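Local coordinates for protein putative alpha KG dependent 2,4-D dioxygenase (Burkholderia xenovorans, PDB 5J92) that is probably an iron(II)- and 2-oxoglutarate-dependent dioxygenase of the TauD/TfdA family, with its natural substrate not established, at residues 174-179 / 216-221; 242-245 / 249-252; 254-259 / 283-288. One frame throughout, in Å; residues are numbered along the deposited sequence.

Contact 1: residues 174-179 / 216-221; sequences CHYDIM and SLYLSS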
ATOM      1  N   CYS A 174       3.096  11.763  15.643  1.00 18.51           N
ATOM      2  CA  CYS A 174       2.052  11.619  14.640  1.00 17.55           C
ATOM      3  C   CYS A 174       0.682  11.758  15.272  1.00 15.43           C
ATOM      4  O   CYS A 174       0.505  11.528  16.468  1.00 15.88           O
ATOM      5  CB  CYS A 174       2.120  10.266  13.947  1.00 18.11           C
ATOM      6  SG  CYS A 174       3.551  10.047  12.912  1.00 21.02           S
ATOM      7  N   HIS A 175      -0.291  12.112  14.424  1.00 15.72           N
ATOM      8  CA  HIS A 175      -1.702  12.137  14.788  1.00 16.71           C
ATOM      9  C   HIS A 175      -2.314  10.763  14.534  1.00 16.91           C
ATOM     10  O   HIS A 175      -2.105  10.190  13.464  1.00 16.38           O
ATOM     11  CB  HIS A 175      -2.452  13.186  13.965  1.00 16.55           C
ATOM     12  CG  HIS A 175      -1.997  14.601  14.186  1.00 17.84           C
ATOM     13  ND1 HIS A 175      -2.391  15.340  15.279  1.00 19.12           N
ATOM     14  CD2 HIS A 175      -1.245  15.435  13.423  1.00 18.29           C
ATOM     15  CE1 HIS A 175      -1.890  16.562  15.191  1.00 20.29           C
ATOM     16  NE2 HIS A 175      -1.183  16.644  14.079  1.00 19.83           N
ATOM     17  N   TYR A 176      -3.071  10.244  15.508  1.00 18.05           N
ATOM     18  CA  TYR A 176      -3.768   8.964  15.383  1.00 19.66           C
ATOM     19  C   TYR A 176      -5.260   9.220  15.569  1.00 20.08           C
ATOM     20  O   TYR A 176      -5.655   9.892  16.530  1.00 18.27           O
ATOM     21  CB  TYR A 176      -3.243   7.938  16.403  1.00 19.26           C
ATOM     22  CG  TYR A 176      -1.766   7.586  16.231  1.00 19.84           C
ATOM     23  CD1 TYR A 176      -0.766   8.485  16.619  1.00 17.15           C
ATOM     24  CD2 TYR A 176      -1.367   6.354  15.702  1.00 17.65           C
ATOM     25  CE1 TYR A 176       0.581   8.179  16.465  1.00 15.25           C
ATOM     26  CE2 TYR A 176      -0.005   6.031  15.551  1.00 16.14           C
ATOM     27  CZ  TYR A 176       0.952   6.940  15.927  1.00 15.05           C
ATOM     28  OH  TYR A 176       2.291   6.648  15.766  1.00 17.21           O
ATOM     29  N   ASP A 177      -6.085   8.700  14.645  1.00 20.49           N
ATOM     30  CA  ASP A 177      -7.456   9.190  14.450  1.00 21.97           C
ATOM     31  C   ASP A 177      -8.321   8.049  13.905  1.00 20.95           C
ATOM     32  O   ASP A 177      -8.322   7.803  12.696  1.00 20.41           O
ATOM     33  CB  ASP A 177      -7.418  10.378  13.493  1.00 21.43           C
ATOM     34  CG  ASP A 177      -8.761  11.054  13.300  1.00 26.88           C
ATOM     35  OD1 ASP A 177      -9.810  10.526  13.730  1.00 25.68           O
ATOM     36  OD2 ASP A 177      -8.744  12.140  12.681  1.00 29.85           O
ATOM     37  N   ILE A 178      -9.101   7.404  14.781  1.00 16.95           N
ATOM     38  CA  ILE A 178      -9.853   6.227  14.349  1.00 20.11           C
ATOM     39  C   ILE A 178     -10.926   6.605  13.331  1.00 21.78           C
ATOM     40  O   ILE A 178     -11.175   5.864  12.374  1.00 19.89           O
ATOM     41  CB  ILE A 178     -10.448   5.488  15.568  1.00 21.14           C
ATOM     42  CG1 ILE A 178     -11.111   4.172  15.146  1.00 21.37           C
ATOM     43  CG2 ILE A 178     -11.429   6.370  16.346  1.00 20.97           C
ATOM     44  CD1 ILE A 178     -10.176   3.182  14.496  1.00 23.30           C
ATOM     45  N   MET A 179     -11.559   7.768  13.502  1.00 21.23           N
ATOM     46  CA  MET A 179     -12.623   8.161  12.585  1.00 23.58           C
ATOM     47  C   MET A 179     -12.062   8.453  11.202  1.00 23.04           C
ATOM     48  O   MET A 179     -12.692   8.134  10.189  1.00 25.42           O
ATOM     49  CB  MET A 179     -13.380   9.374  13.143  1.00 21.50           C
ATOM     50  CG  MET A 179     -14.149   9.087  14.421  1.00 24.19           C
ATOM     51  SD  MET A 179     -15.252   7.666  14.240  1.00 29.90           S
ATOM     52  CE  MET A 179     -15.615   7.265  15.958  1.00 31.33           C
ATOM     53  N   SER A 216      11.668   1.250  17.413  1.00 14.47           N
ATOM     54  CA  SER A 216      10.712   0.788  16.412  1.00 16.04           C
ATOM     55  C   SER A 216       9.858   1.955  15.938  1.00 15.81           C
ATOM     56  O   SER A 216       9.734   2.977  16.620  1.00 17.81           O
ATOM     57  CB  SER A 216       9.817  -0.338  16.963  1.00 16.21           C
ATOM     58  OG  SER A 216       8.923   0.157  17.961  1.00 16.40           O
ATOM     59  N   LEU A 217       9.246   1.775  14.768  1.00 17.04           N
ATOM     60  CA  LEU A 217       8.332   2.758  14.200  1.00 16.86           C
ATOM     61  C   LEU A 217       6.901   2.512  14.685  1.00 16.89           C
ATOM     62  O   LEU A 217       6.399   1.387  14.625  1.00 15.72           O
ATOM     63  CB  LEU A 217       8.371   2.708  12.662  1.00 16.44           C
ATOM     64  CG  LEU A 217       9.679   3.118  11.976  1.00 17.19           C
ATOM     65  CD1 LEU A 217       9.690   2.812  10.462  1.00 14.43           C
ATOM     66  CD2 LEU A 217       9.924   4.609  12.231  1.00 13.33           C
ATOM     67  N   TYR A 218       6.235   3.572  15.150  1.00 15.94           N
ATOM     68  CA  TYR A 218       4.841   3.457  15.574  1.00 13.22           C
ATOM     69  C   TYR A 218       3.921   3.689  14.374  1.00 13.14           C
ATOM     70  O   TYR A 218       3.146   4.644  14.315  1.00 15.29           O
ATOM     71  CB  TYR A 218       4.532   4.441  16.699  1.00 17.08           C
ATOM     72  CG  TYR A 218       3.337   4.051  17.530  1.00 17.91           C
ATOM     73  CD1 TYR A 218       2.526   2.988  17.159  1.00 18.23           C
ATOM     74  CD2 TYR A 218       3.031   4.729  18.706  1.00 19.00           C
ATOM     75  CE1 TYR A 218       1.446   2.604  17.928  1.00 18.34           C
ATOM     76  CE2 TYR A 218       1.949   4.352  19.486  1.00 18.96           C
ATOM     77  CZ  TYR A 218       1.162   3.291  19.094  1.00 19.38           C
ATOM     78  OH  TYR A 218       0.078   2.905  19.860  1.00 17.89           O
ATOM     79  N   LEU A 219       3.958   2.745  13.439  1.00 10.06           N
ATOM     80  CA  LEU A 219       3.099   2.835  12.271  1.00 14.44           C
ATOM     81  C   LEU A 219       1.741   2.211  12.571  1.00 15.50           C
ATOM     82  O   LEU A 219       1.623   1.314  13.408  1.00 15.05           O
ATOM     83  CB  LEU A 219       3.739   2.138  11.066  1.00 13.56           C
ATOM     84  CG  LEU A 219       5.127   2.672  10.660  1.00 15.30           C
ATOM     85  CD1 LEU A 219       5.615   1.984   9.389  1.00 13.02           C
ATOM     86  CD2 LEU A 219       5.097   4.183  10.483  1.00 14.66           C
ATOM     87  N   SER A 220       0.712   2.713  11.892  1.00 12.74           N
ATOM     88  CA  SER A 220      -0.624   2.155  12.029  1.00 13.43           C
ATOM     89  C   SER A 220      -1.510   2.826  11.002  1.00 13.94           C
ATOM     90  O   SER A 220      -1.331   4.010  10.701  1.00 15.76           O
ATOM     91  CB  SER A 220      -1.192   2.381  13.446  1.00 14.45           C
ATOM     92  OG  SER A 220      -2.429   1.725  13.604  1.00 14.54           O
ATOM     93  N   SER A 221      -2.495   2.080  10.498  1.00 15.64           N
ATOM     94  CA  SER A 221      -3.491   2.719   9.648  1.00 15.50           C
ATOM     95  C   SER A 221      -4.177   3.877  10.366  1.00 16.66           C
ATOM     96  O   SER A 221      -4.770   4.736   9.706  1.00 16.23           O
ATOM     97  CB  SER A 221      -4.539   1.704   9.201  1.00 15.87           C
ATOM     98  OG  SER A 221      -5.294   1.275  10.324  1.00 18.62           O
TER

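Contact 2: residues 242-245 / 249-252; sequences TEFA and QFVY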
ATOM      1  N   THR A 242       5.211   3.140   5.570  1.00 13.09           N
ATOM      2  CA  THR A 242       4.345   1.965   5.625  1.00 12.59           C
ATOM      3  C   THR A 242       4.657   0.985   4.501  1.00 11.95           C
ATOM      4  O   THR A 242       4.680  -0.232   4.725  1.00 13.92           O
ATOM      5  CB  THR A 242       2.884   2.390   5.578  1.00 15.43           C
ATOM      6  OG1 THR A 242       2.622   3.241   6.697  1.00 20.30           O
ATOM      7  CG2 THR A 242       1.985   1.168   5.656  1.00 13.61           C
ATOM      8  N   GLU A 243       4.912   1.491   3.294  1.00 10.96           N
ATOM      9  CA  GLU A 243       5.316   0.595   2.218  1.00 14.74           C
ATOM     10  C   GLU A 243       6.634  -0.076   2.564  1.00 15.10           C
ATOM     11  O   GLU A 243       6.787  -1.292   2.396  1.00 11.51           O
ATOM     12  CB  GLU A 243       5.441   1.339   0.889  1.00 16.63           C
ATOM     13  CG  GLU A 243       5.982   0.436  -0.247  1.00 22.06           C
ATOM     14  CD  GLU A 243       6.150   1.153  -1.587  1.00 27.70           C
ATOM     15  OE1 GLU A 243       5.733   2.328  -1.701  1.00 28.21           O
ATOM     16  OE2 GLU A 243       6.678   0.527  -2.538  1.00 29.30           O
ATOM     17  N   PHE A 244       7.584   0.700   3.084  1.00 13.84           N
ATOM     18  CA  PHE A 244       8.888   0.143   3.420  1.00 13.71           C
ATOM     19  C   PHE A 244       8.767  -0.931   4.496  1.00 13.60           C
ATOM     20  O   PHE A 244       9.291  -2.043   4.340  1.00 12.58           O
ATOM     21  CB  PHE A 244       9.837   1.256   3.881  1.00 15.08           C
ATOM     22  CG  PHE A 244      11.183   0.738   4.308  1.00 13.89           C
ATOM     23  CD1 PHE A 244      12.172   0.501   3.365  1.00 19.09           C
ATOM     24  CD2 PHE A 244      11.436   0.449   5.638  1.00 14.39           C
ATOM     25  CE1 PHE A 244      13.421  -0.013   3.749  1.00 20.53           C
ATOM     26  CE2 PHE A 244      12.670  -0.067   6.032  1.00 18.27           C
ATOM     27  CZ  PHE A 244      13.666  -0.291   5.084  1.00 17.18           C
ATOM     28  N   ALA A 245       8.024  -0.634   5.570  1.00 11.05           N
ATOM     29  CA  ALA A 245       7.975  -1.492   6.751  1.00 12.76           C
ATOM     30  C   ALA A 245       7.147  -2.756   6.550  1.00 12.14           C
ATOM     31  O   ALA A 245       7.164  -3.632   7.423  1.00 15.13           O
ATOM     32  CB  ALA A 245       7.435  -0.706   7.953  1.00 14.30           C
ATOM     33  N   GLN A 249      10.511  -8.925   3.860  1.00 13.07           N
ATOM     34  CA  GLN A 249      11.570  -9.199   4.825  1.00 12.21           C
ATOM     35  C   GLN A 249      11.217  -8.755   6.239  1.00 13.57           C
ATOM     36  O   GLN A 249      11.924  -9.140   7.178  1.00 14.12           O
ATOM     37  CB  GLN A 249      12.882  -8.545   4.368  1.00 13.02           C
ATOM     38  CG  GLN A 249      12.877  -7.013   4.283  1.00 11.28           C
ATOM     39  CD  GLN A 249      12.571  -6.509   2.873  1.00 14.37           C
ATOM     40  OE1 GLN A 249      11.788  -7.118   2.141  1.00 14.55           O
ATOM     41  NE2 GLN A 249      13.196  -5.391   2.485  1.00 14.07           N
ATOM     42  N   PHE A 250      10.159  -7.953   6.424  1.00 13.19           N
ATOM     43  CA  PHE A 250       9.742  -7.519   7.749  1.00 15.65           C
ATOM     44  C   PHE A 250       8.465  -8.208   8.213  1.00 15.51           C
ATOM     45  O   PHE A 250       7.943  -7.856   9.273  1.00 13.37           O
ATOM     46  CB  PHE A 250       9.534  -5.995   7.777  1.00 14.54           C
ATOM     47  CG  PHE A 250      10.720  -5.212   7.314  1.00 14.31           C
ATOM     48  CD1 PHE A 250      11.982  -5.439   7.856  1.00 14.52           C
ATOM     49  CD2 PHE A 250      10.589  -4.287   6.284  1.00 10.29           C
ATOM     50  CE1 PHE A 250      13.073  -4.722   7.411  1.00 15.11           C
ATOM     51  CE2 PHE A 250      11.679  -3.554   5.838  1.00 10.22           C
ATOM     52  CZ  PHE A 250      12.930  -3.777   6.404  1.00 13.49           C
ATOM     53  N   VAL A 251       7.946  -9.171   7.443  1.00 12.89           N
ATOM     54  CA  VAL A 251       6.614  -9.728   7.668  1.00 13.42           C
ATOM     55  C   VAL A 251       6.694 -11.224   7.944  1.00 13.91           C
ATOM     56  O   VAL A 251       7.444 -11.957   7.283  1.00 13.25           O
ATOM     57  CB  VAL A 251       5.688  -9.448   6.468  1.00 15.81           C
ATOM     58  CG1 VAL A 251       4.363 -10.215   6.620  1.00 16.08           C
ATOM     59  CG2 VAL A 251       5.425  -7.926   6.389  1.00 14.14           C
ATOM     60  N   TYR A 252       5.925 -11.665   8.941  1.00 16.20           N
ATOM     61  CA  TYR A 252       5.641 -13.073   9.200  1.00 16.15           C
ATOM     62  C   TYR A 252       4.148 -13.305   8.990  1.00 13.34           C
ATOM     63  O   TYR A 252       3.321 -12.599   9.573  1.00 13.53           O
ATOM     64  CB  TYR A 252       6.049 -13.470  10.629  1.00 13.49           C
ATOM     65  CG  TYR A 252       5.453 -14.782  11.120  1.00 13.16           C
ATOM     66  CD1 TYR A 252       5.868 -15.998  10.592  1.00 13.26           C
ATOM     67  CD2 TYR A 252       4.476 -14.801  12.109  1.00 11.65           C
ATOM     68  CE1 TYR A 252       5.326 -17.193  11.046  1.00 14.00           C
ATOM     69  CE2 TYR A 252       3.915 -15.997  12.566  1.00 12.18           C
ATOM     70  CZ  TYR A 252       4.354 -17.190  12.026  1.00 12.90           C
ATOM     71  OH  TYR A 252       3.828 -18.389  12.453  1.00 17.46           O
TER

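Contact 3: residues 254-259 / 283-288; sequences HEWSVR and REMHRA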
ATOM      1  N   HIS A 254       1.142 -15.819   9.605  1.00 15.22           N
ATOM      2  CA  HIS A 254       0.836 -16.956  10.461  1.00 14.95           C
ATOM      3  C   HIS A 254      -0.257 -17.808   9.830  1.00 16.98           C
ATOM      4  O   HIS A 254      -1.400 -17.349   9.679  1.00 17.50           O
ATOM      5  CB  HIS A 254       0.416 -16.513  11.859  1.00 14.62           C
ATOM      6  CG  HIS A 254       0.206 -17.660  12.795  1.00 14.68           C
ATOM      7  ND1 HIS A 254       1.247 -18.457  13.231  1.00 14.81           N
ATOM      8  CD2 HIS A 254      -0.919 -18.175  13.340  1.00 14.90           C
ATOM      9  CE1 HIS A 254       0.770 -19.395  14.030  1.00 15.41           C
ATOM     10  NE2 HIS A 254      -0.542 -19.247  14.111  1.00 16.61           N
ATOM     11  N   GLU A 255       0.094 -19.051   9.480  1.00 18.34           N
ATOM     12  CA  GLU A 255      -0.887 -20.052   9.067  1.00 20.46           C
ATOM     13  C   GLU A 255      -1.498 -20.666  10.319  1.00 18.73           C
ATOM     14  O   GLU A 255      -0.813 -21.358  11.081  1.00 18.65           O
ATOM     15  CB  GLU A 255      -0.244 -21.127   8.191  1.00 20.48           C
ATOM     16  CG  GLU A 255       0.236 -20.629   6.834  1.00 21.99           C
ATOM     17  CD  GLU A 255      -0.908 -20.287   5.898  1.00 26.70           C
ATOM     18  OE1 GLU A 255      -2.062 -20.689   6.169  1.00 31.78           O
ATOM     19  OE2 GLU A 255      -0.660 -19.604   4.886  1.00 29.82           O
ATOM     20  N   TRP A 256      -2.784 -20.419  10.527  1.00 19.01           N
ATOM     21  CA  TRP A 256      -3.442 -20.809  11.764  1.00 16.98           C
ATOM     22  C   TRP A 256      -3.623 -22.317  11.860  1.00 20.48           C
ATOM     23  O   TRP A 256      -3.867 -23.007  10.865  1.00 21.04           O
ATOM     24  CB  TRP A 256      -4.808 -20.127  11.865  1.00 16.16           C
ATOM     25  CG  TRP A 256      -4.702 -18.710  12.284  1.00 15.21           C
ATOM     26  CD1 TRP A 256      -4.628 -17.608  11.475  1.00 14.90           C
ATOM     27  CD2 TRP A 256      -4.652 -18.235  13.628  1.00 17.31           C
ATOM     28  NE1 TRP A 256      -4.552 -16.462  12.248  1.00 18.91           N
ATOM     29  CE2 TRP A 256      -4.559 -16.825  13.572  1.00 18.65           C
ATOM     30  CE3 TRP A 256      -4.673 -18.866  14.879  1.00 20.14           C
ATOM     31  CZ2 TRP A 256      -4.474 -16.035  14.718  1.00 18.11           C
ATOM     32  CZ3 TRP A 256      -4.612 -18.079  16.018  1.00 21.59           C
ATOM     33  CH2 TRP A 256      -4.508 -16.672  15.923  1.00 18.74           C
ATOM     34  N   SER A 257      -3.517 -22.823  13.089  1.00 17.85           N
ATOM     35  CA  SER A 257      -3.944 -24.170  13.425  1.00 19.81           C
ATOM     36  C   SER A 257      -5.025 -24.059  14.489  1.00 22.02           C
ATOM     37  O   SER A 257      -5.052 -23.100  15.272  1.00 18.15           O
ATOM     38  CB  SER A 257      -2.782 -25.026  13.961  1.00 18.89           C
ATOM     39  OG  SER A 257      -1.790 -25.242  12.976  1.00 19.11           O
ATOM     40  N   VAL A 258      -5.912 -25.051  14.525  1.00 25.40           N
ATOM     41  CA  VAL A 258      -6.991 -25.036  15.507  1.00 25.72           C
ATOM     42  C   VAL A 258      -6.403 -24.984  16.912  1.00 23.31           C
ATOM     43  O   VAL A 258      -5.463 -25.719  17.242  1.00 22.06           O
ATOM     44  CB  VAL A 258      -7.907 -26.255  15.312  1.00 27.75           C
ATOM     45  CG1 VAL A 258      -8.824 -26.446  16.526  1.00 23.46           C
ATOM     46  CG2 VAL A 258      -8.755 -26.073  14.049  1.00 30.42           C
ATOM     47  N   ARG A 259      -6.941 -24.079  17.733  1.00 23.27           N
ATOM     48  CA  ARG A 259      -6.568 -23.862  19.130  1.00 24.05           C
ATOM     49  C   ARG A 259      -5.134 -23.362  19.307  1.00 24.57           C
ATOM     50  O   ARG A 259      -4.549 -23.517  20.394  1.00 18.77           O
ATOM     51  CB  ARG A 259      -6.799 -25.115  19.978  1.00 28.82           C
ATOM     52  CG  ARG A 259      -8.268 -25.467  20.190  1.00 32.94           C
ATOM     53  CD  ARG A 259      -9.027 -24.355  20.896  1.00 35.44           C
ATOM     54  NE  ARG A 259     -10.392 -24.792  21.167  1.00 41.67           N
ATOM     55  CZ  ARG A 259     -11.108 -24.428  22.221  1.00 41.56           C
ATOM     56  NH1 ARG A 259     -10.597 -23.600  23.121  1.00 40.20           N
ATOM     57  NH2 ARG A 259     -12.336 -24.900  22.372  1.00 43.97           N
ATOM     58  N   ARG A 283     -15.030 -18.688  10.356  1.00 51.86           N
ATOM     59  CA  ARG A 283     -13.768 -18.398  11.031  1.00 50.72           C
ATOM     60  C   ARG A 283     -14.122 -17.885  12.416  1.00 51.19           C
ATOM     61  O   ARG A 283     -14.676 -16.789  12.548  1.00 54.25           O
ATOM     62  CB  ARG A 283     -12.950 -17.354  10.280  1.00 50.49           C
ATOM     63  CG  ARG A 283     -11.617 -17.035  10.944  1.00 53.17           C
ATOM     64  CD  ARG A 283     -10.827 -16.009  10.150  1.00 56.31           C
ATOM     65  NE  ARG A 283      -9.524 -15.722  10.749  1.00 57.15           N
ATOM     66  CZ  ARG A 283      -8.727 -14.733  10.351  1.00 57.32           C
ATOM     67  NH1 ARG A 283      -9.102 -13.940   9.359  1.00 58.90           N
ATOM     68  NH2 ARG A 283      -7.560 -14.529  10.946  1.00 54.87           N
ATOM     69  N   GLU A 284     -13.797 -18.657  13.447  1.00 56.66           N
ATOM     70  CA  GLU A 284     -14.158 -18.299  14.809  1.00 50.94           C
ATOM     71  C   GLU A 284     -12.883 -18.103  15.610  1.00 43.88           C
ATOM     72  O   GLU A 284     -12.097 -19.040  15.771  1.00 35.90           O
ATOM     73  CB  GLU A 284     -15.040 -19.364  15.461  1.00 51.11           C
ATOM     74  CG  GLU A 284     -15.473 -18.976  16.864  1.00 49.42           C
ATOM     75  CD  GLU A 284     -16.329 -20.026  17.538  1.00 56.26           C
ATOM     76  OE1 GLU A 284     -16.756 -20.988  16.864  1.00 61.72           O
ATOM     77  OE2 GLU A 284     -16.572 -19.888  18.754  1.00 57.56           O
ATOM     78  N   MET A 285     -12.706 -16.893  16.132  1.00 40.51           N
ATOM     79  CA  MET A 285     -11.559 -16.484  16.930  1.00 38.24           C
ATOM     80  C   MET A 285     -12.058 -15.811  18.198  1.00 36.58           C
ATOM     81  O   MET A 285     -13.004 -15.018  18.156  1.00 36.82           O
ATOM     82  CB  MET A 285     -10.673 -15.497  16.162  1.00 39.93           C
ATOM     83  CG  MET A 285     -10.191 -15.961  14.804  1.00 45.12           C
ATOM     84  SD  MET A 285      -8.479 -16.515  14.884  1.00 47.60           S
ATOM     85  CE  MET A 285      -8.433 -17.696  13.537  1.00 52.34           C
ATOM     86  N   HIS A 286     -11.434 -16.136  19.325  1.00 34.66           N
ATOM     87  CA  HIS A 286     -11.728 -15.489  20.595  1.00 34.80           C
ATOM     88  C   HIS A 286     -10.573 -14.573  20.966  1.00 32.11           C
ATOM     89  O   HIS A 286      -9.407 -14.984  20.913  1.00 25.38           O
ATOM     90  CB  HIS A 286     -11.975 -16.526  21.687  1.00 36.07           C
ATOM     91  CG  HIS A 286     -13.216 -17.337  21.470  1.00 39.19           C
ATOM     92  ND1 HIS A 286     -13.935 -17.885  22.507  1.00 41.02           N
ATOM     93  CD2 HIS A 286     -13.873 -17.677  20.334  1.00 39.96           C
ATOM     94  CE1 HIS A 286     -14.976 -18.537  22.022  1.00 43.41           C
ATOM     95  NE2 HIS A 286     -14.960 -18.427  20.707  1.00 43.40           N
ATOM     96  N   ARG A 287     -10.898 -13.340  21.352  1.00 26.71           N
ATOM     97  CA  ARG A 287      -9.906 -12.286  21.497  1.00 28.04           C
ATOM     98  C   ARG A 287      -9.916 -11.729  22.912  1.00 28.37           C
ATOM     99  O   ARG A 287     -10.957 -11.691  23.574  1.00 29.29           O
ATOM    100  CB  ARG A 287     -10.153 -11.140  20.500  1.00 28.47           C
ATOM    101  N   ALA A 288      -8.745 -11.269  23.346  1.00 23.19           N
ATOM    102  CA  ALA A 288      -8.575 -10.515  24.578  1.00 27.04           C
ATOM    103  C   ALA A 288      -7.482  -9.488  24.341  1.00 25.80           C
ATOM    104  O   ALA A 288      -6.606  -9.678  23.490  1.00 24.04           O
ATOM    105  CB  ALA A 288      -8.213 -11.408  25.769  1.00 27.17           C
TER

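Contact 1: residues 174-179 / 216-221
An inverse gamma turn centred on Y218, just past the edge strand 215-217 of a four-stranded antiparallel sheet, is fastened to Y176 at the end of strand 173-176. These two strands are not neighbours, because strand 201-208 runs between them, so no backbone-to-backbone pairing links them, and the phenol of Y176 reaches the carbonyl of the turn; even the closest backbone pair, Y176 and S220, has its CA atoms 8.2 Å apart. The turn is marked by a weak 3.0 Å bond from L219 N to L217 O. The carbonyl of its central residue is the acceptor for the phenol: Y176 OH donates to Y218 O at 2.6 Å. The approach lies in the carbonyl plane, on a lone pair, with a C=O...O angle of 141°, and Y218 O in turn sits at the edge of the Y176 ring, in its plane. A short bond of this geometry fixes the phenol end of Y176.

With CG of Y176 set anti to its carbonyl carbon (chi1 -62°), the ring spans the gap and its hydroxyl also comes 3.3 Å from Y218 CB. The rings meet obliquely, planes at 44° and centroids 5.0 Å apart; Y176 CZ lies above one face of Y218, toward the rim, 4.1 Å from Y218 CG. H203 of the intervening strand packs against both tyrosines, edge-to-face with Y176. Further along, S220 CB touches the ring edge at Y176 CE2, 4.4 Å away. S220 OG turns to other partners, hydrogen-bonding S123 N and S126 OG. As S123 stands between the iron ligands H122 and D124, S220 is consistent with a second-shell position behind the two-histidine, one-carboxylate metal site characteristic of iron(II)/2-oxoglutarate dioxygenases.

Contact 2: residues 242-245 / 249-252
F244 O accepts a hydrogen bond from the side-chain amide Q247 NE2 and is also met by the rim of the F250 ring. The C-H edge of that ring faces the oxygen in plane, with F250 CE2 3.2 Å from F244 O and F250 CD2 equally near, so a polar bond and a close aromatic edge share one carbonyl. The next carbonyl fares differently. A245 O lies 3.4 Å from F250 CB, is buried by the contact and has no hydrogen-bonding partner in the model.

The two phenylalanine rings supply the apolar half of the contact. F250 CE2 stands over one face of F244, displaced toward the rim, at 3.6 Å from F244 CE2. Their planes are inclined at 47° and their centroids are 5.2 Å apart, an oblique meeting that is neither a stack nor edge-to-face. F244 reaches the partner because its CG is anti to the backbone N (chi1 177°), which swings the ring outward and slightly toward the C-terminal end of the helix, where F250 lies. This is a helix-to-strand connection: after the three residues 246-248 the chain returns, through a 3-10 segment, against the last part of helix 231-245 and enters strand 251-254, an outer strand of a three-stranded antiparallel sheet. On the F250 side, Q249 CG sits 3.7 Å above the ring plane, over the ring centre, and A156 of helix 154-159 also touches F250. On helix 231-245, E243 OE2 forms a salt bridge with R272 NH2 of the second subunit.

Contact 3: residues 254-259 / 283-288
Loop 254-259 and strand 284-288 share no backbone hydrogen bond, and the CA atoms of W256 and M285 stand 10.6 Å apart, so the contact is carried by side chains. It belongs to the double-stranded beta-helix (cupin-type) core expected of the TauD/TfdA family: the loop joins strands 251-254 and 261-265, which lie in different sheets, while strand 284-291 borders the six-stranded mixed sheet beside 132-139.

W256 is held between two residues. H254 CD2 lies over the centre of one face of the indole, and M285 comes down on the opposite face. The methionine follows the indole plane lengthwise: its CE is 3.9 Å from the centroid of the W256 five-membered ring, a CH-pi contact, while its SD is 4.0 Å from the centroid of the six-membered ring, a Met-aromatic contact. Both atoms lie close to the ring normal. A bend at chi2 (-102°) lays the sulfur and methyl across the indole.

R283, its chain extended from CG to NE, approaches the pyrrole side of the indole. NH2 of R283 is 3.8 Å from W256 NE1, with guanidinium and ring planes 61° apart; no hydrogen bond joins them, and W256 NE1 donates instead to T149 OG1. The guanidinium also has M285 CE at its edge, in plane, so the methyl touches both groups. In TauD an arginine shortly after the second iron-binding histidine binds the 2-oxoglutarate carboxylate; R283, just before strand 284-291, may be its counterpart, although only iron is present here. On that strand H286 lies between two carboxylates, ND1 bonded to D60 OD1 and NE2 to E284 OE2 at 2.9 Å, with an N-H...O angle of 166°.

Contacts 1 and 3 lie on opposite sides of the chain's centre, their centres 25 Å apart and nearest atoms about 15 Å apart, yet each approaches the iron: the side chain of S220 is about 9 Å from the metal and that of R283 about 10 Å. Contact 2 is away from the site but packs directly on contact 1, with L219 CD1 3.6 Å from A245 CB and 4.0 Å from T242 CA. Its last segment, 249-252, is separated from 254-259 of contact 3 by one residue, although no other touch joins those two, whose centres are 23 Å apart. Along the chain the three contacts follow in series.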